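CaaX farnesyltransferase beta subunit Ram1 (Aspergillus fumigatus, PDB 4L9P) probably binds the peptide substrate for the zinc-dependent transfer of farnesyl from farnesyl diphosphate to a cysteine near the C-terminus of proteins. Local coordinates at residues W376-D384 with S395-R403. Residues are numbered along the deposited sequence; the frame is centred on the assembly and turned at random.
Sequences WPLVQAALD and SSVGNLYSR
Two helix side chains, Asp384 and Gln380, each use both polar atoms to hold a connecting loop of the alpha-alpha toroid, at Ser396 and Val397 and at Asn399 and Leu400. Residues 395-402, ten residues beyond helix 375-384, run back along that helix and lead into helix 403-413. At the C-terminal end of helix 375-384, Asp384 OD1 takes the backbone N of Val397 at 2.8 Å, and OD2 takes Ser396 OG at 2.6 Å. Both oxygens are met on the syn side, with Val397 N 17° and Ser396 OG 31° out of the carboxylate plane. Ser396 OG also accepts from Gly398 N, which makes an ST turn. One turn back, the extended Gln380 chain carries its amide to the loop. Leu400 N donates to Gln380 OE1 from above the carbonyl plane, at 2.8 Å. Gln380 NE2 gives a longer bond of 3.3 Å to Asn399 OD1, while Asn399 ND2 turns to Asp481. Leu383 CB packs on Val397 CG1. Tyr348 of the alpha subunit covers Leu383, Val397 and Leu400, so the loop is part of the heterodimer interface. Farther along, Leu400 CB rests against Trp376 CZ3. Tyr401 forms an offset stack on the five-membered ring of Trp376, with planes at 19°. Tyr401 CD1 lies 3.3 Å from Trp376 CG, and Tyr401 CB sits over the same ring as a CH-pi contact.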
loop_
_atom_site.group_PDB
_atom_site.type_symbol
_atom_site.label_atom_id
_atom_site.label_comp_id
_atom_site.label_asym_id
_atom_site.label_seq_id
_atom_site.Cartn_x
_atom_site.Cartn_y
_atom_site.Cartn_z
ATOM N N TRP B 376 3.039 11.149 4.666
ATOM C CA TRP B 376 3.637 12.216 5.476
ATOM C C TRP B 376 2.694 13.384 5.827
ATOM O O TRP B 376 2.649 13.794 6.996
ATOM C CB TRP B 376 4.958 12.726 4.857
ATOM C CG TRP B 376 6.055 11.708 5.128
ATOM C CD1 TRP B 376 6.727 10.885 4.198
ATOM C CD2 TRP B 376 6.601 11.361 6.425
ATOM N NE1 TRP B 376 7.661 10.091 4.863
ATOM C CE2 TRP B 376 7.604 10.350 6.210
ATOM C CE3 TRP B 376 6.339 11.795 7.735
ATOM C CZ2 TRP B 376 8.344 9.794 7.251
ATOM C CZ3 TRP B 376 7.059 11.192 8.804
ATOM C CH2 TRP B 376 8.056 10.221 8.535
ATOM N N PRO B 377 1.928 13.918 4.851
ATOM C CA PRO B 377 0.991 14.989 5.261
ATOM C C PRO B 377 -0.037 14.469 6.258
ATOM O O PRO B 377 -0.494 15.274 7.104
ATOM C CB PRO B 377 0.289 15.393 3.946
ATOM C CG PRO B 377 1.112 14.825 2.824
ATOM C CD PRO B 377 2.011 13.727 3.389
ATOM N N LEU B 378 -0.402 13.193 6.157
ATOM C CA LEU B 378 -1.412 12.647 7.089
ATOM C C LEU B 378 -0.806 12.557 8.485
ATOM O O LEU B 378 -1.425 13.004 9.481
ATOM C CB LEU B 378 -1.874 11.236 6.643
ATOM C CG LEU B 378 -2.457 11.267 5.228
ATOM C CD1 LEU B 378 -2.864 9.798 4.823
ATOM C CD2 LEU B 378 -3.634 12.219 5.024
ATOM N N VAL B 379 0.419 11.998 8.610
ATOM C CA VAL B 379 1.029 11.855 9.938
ATOM C C VAL B 379 1.362 13.263 10.481
ATOM O O VAL B 379 1.179 13.572 11.675
ATOM C CB VAL B 379 2.299 10.969 9.856
ATOM C CG1 VAL B 379 3.163 11.039 11.196
ATOM C CG2 VAL B 379 1.836 9.512 9.550
ATOM N N GLN B 380 1.889 14.123 9.607
ATOM C CA GLN B 380 2.241 15.496 10.042
ATOM C C GLN B 380 0.997 16.242 10.545
ATOM O O GLN B 380 1.045 16.939 11.582
ATOM C CB GLN B 380 2.954 16.188 8.911
ATOM C CG GLN B 380 4.434 15.515 8.828
ATOM C CD GLN B 380 5.289 15.752 7.586
ATOM O OE1 GLN B 380 6.377 15.181 7.496
ATOM N NE2 GLN B 380 4.853 16.613 6.677
ATOM N N ALA B 381 -0.148 16.036 9.898
ATOM C CA ALA B 381 -1.400 16.648 10.404
ATOM C C ALA B 381 -1.793 16.042 11.748
ATOM O O ALA B 381 -2.378 16.719 12.606
ATOM C CB ALA B 381 -2.541 16.445 9.408
ATOM N N ALA B 382 -1.540 14.738 11.933
ATOM C CA ALA B 382 -1.874 14.113 13.216
ATOM C C ALA B 382 -1.049 14.715 14.354
ATOM O O ALA B 382 -1.542 14.823 15.471
ATOM C CB ALA B 382 -1.694 12.582 13.151
ATOM N N LEU B 383 0.183 15.148 14.047
ATOM C CA LEU B 383 1.065 15.757 15.028
ATOM C C LEU B 383 0.788 17.261 15.178
ATOM O O LEU B 383 0.865 17.802 16.320
ATOM C CB LEU B 383 2.516 15.602 14.571
ATOM C CG LEU B 383 3.009 14.128 14.533
ATOM C CD1 LEU B 383 4.429 14.024 14.012
ATOM C CD2 LEU B 383 2.832 13.447 15.897
ATOM N N ASP B 384 0.452 17.951 14.087
ATOM C CA ASP B 384 0.239 19.416 14.143
ATOM C C ASP B 384 -1.151 19.816 14.585
ATOM O O ASP B 384 -1.347 20.883 15.207
ATOM C CB ASP B 384 0.398 20.007 12.742
ATOM C CG ASP B 384 1.823 20.035 12.278
ATOM O OD1 ASP B 384 2.756 19.913 13.122
ATOM O OD2 ASP B 384 2.002 20.156 11.044
ATOM N N SER B 395 2.548 26.361 15.045
ATOM C CA SER B 395 3.846 25.825 14.695
ATOM C C SER B 395 3.557 24.505 14.025
ATOM O O SER B 395 2.506 23.874 14.283
ATOM C CB SER B 395 4.680 25.585 15.940
ATOM O OG SER B 395 3.895 24.850 16.871
ATOM N N SER B 396 4.435 24.111 13.118
ATOM C CA SER B 396 4.314 22.776 12.493
ATOM C C SER B 396 5.550 21.967 12.796
ATOM O O SER B 396 6.626 22.529 12.965
ATOM C CB SER B 396 4.128 22.811 10.934
ATOM O OG SER B 396 4.092 21.497 10.356
ATOM N N VAL B 397 5.415 20.643 12.845
ATOM C CA VAL B 397 6.586 19.770 12.936
ATOM C C VAL B 397 7.367 19.800 11.609
ATOM O O VAL B 397 8.535 19.378 11.572
ATOM C CB VAL B 397 6.195 18.281 13.282
ATOM C CG1 VAL B 397 5.528 18.169 14.654
ATOM C CG2 VAL B 397 5.285 17.641 12.173
ATOM N N GLY B 398 6.777 20.362 10.539
ATOM C CA GLY B 398 7.456 20.461 9.252
ATOM C C GLY B 398 7.489 19.070 8.593
ATOM O O GLY B 398 6.757 18.137 8.962
ATOM N N ASN B 399 8.392 18.913 7.631
ATOM C CA ASN B 399 8.536 17.665 6.895
ATOM C C ASN B 399 9.530 16.810 7.594
ATOM O O ASN B 399 10.650 17.262 7.854
ATOM C CB ASN B 399 8.990 17.966 5.482
ATOM C CG ASN B 399 7.982 18.775 4.772
ATOM O OD1 ASN B 399 6.805 18.338 4.700
ATOM N ND2 ASN B 399 8.372 19.995 4.306
ATOM N N LEU B 400 9.127 15.596 7.938
ATOM C CA LEU B 400 9.950 14.696 8.720
ATOM C C LEU B 400 10.765 13.689 7.889
ATOM O O LEU B 400 11.311 12.769 8.442
ATOM C CB LEU B 400 9.079 13.991 9.792
ATOM C CG LEU B 400 8.489 14.990 10.824
ATOM C CD1 LEU B 400 7.628 14.176 11.825
ATOM C CD2 LEU B 400 9.546 15.797 11.555
ATOM N N TYR B 401 10.812 13.883 6.577
ATOM C CA TYR B 401 11.550 13.066 5.626
ATOM C C TYR B 401 12.326 14.075 4.749
ATOM O O TYR B 401 12.180 15.296 4.911
ATOM C CB TYR B 401 10.612 12.216 4.731
ATOM C CG TYR B 401 9.731 13.056 3.847
ATOM C CD1 TYR B 401 8.616 13.702 4.323
ATOM C CD2 TYR B 401 10.028 13.157 2.492
ATOM C CE1 TYR B 401 7.808 14.498 3.499
ATOM C CE2 TYR B 401 9.206 13.925 1.628
ATOM C CZ TYR B 401 8.093 14.589 2.128
ATOM O OH TYR B 401 7.325 15.354 1.236
ATOM N N SER B 402 13.131 13.560 3.816
ATOM C CA SER B 402 13.937 14.401 2.931
ATOM C C SER B 402 13.224 14.644 1.613
ATOM O O SER B 402 13.206 13.779 0.714
ATOM C CB SER B 402 15.318 13.740 2.682
ATOM O OG SER B 402 16.024 14.527 1.714
ATOM N N ARG B 403 12.700 15.860 1.439
ATOM C CA ARG B 403 12.115 16.223 0.150
ATOM C C ARG B 403 13.174 16.263 -0.953
ATOM O O ARG B 403 12.907 15.872 -2.096
ATOM C CB ARG B 403 11.384 17.582 0.249
ATOM C CG ARG B 403 10.092 17.535 1.091
ATOM C CD ARG B 403 9.318 18.946 1.005
ATOM N NE ARG B 403 10.074 20.067 1.456
ATOM C CZ ARG B 403 10.312 21.157 0.749
ATOM N NH1 ARG B 403 9.771 21.373 -0.493
ATOM N NH2 ARG B 403 11.034 22.101 1.321
HETATM O O HOH W 1 2.953 21.004 15.815
HETATM O O HOH W 2 0.576 22.376 16.399
#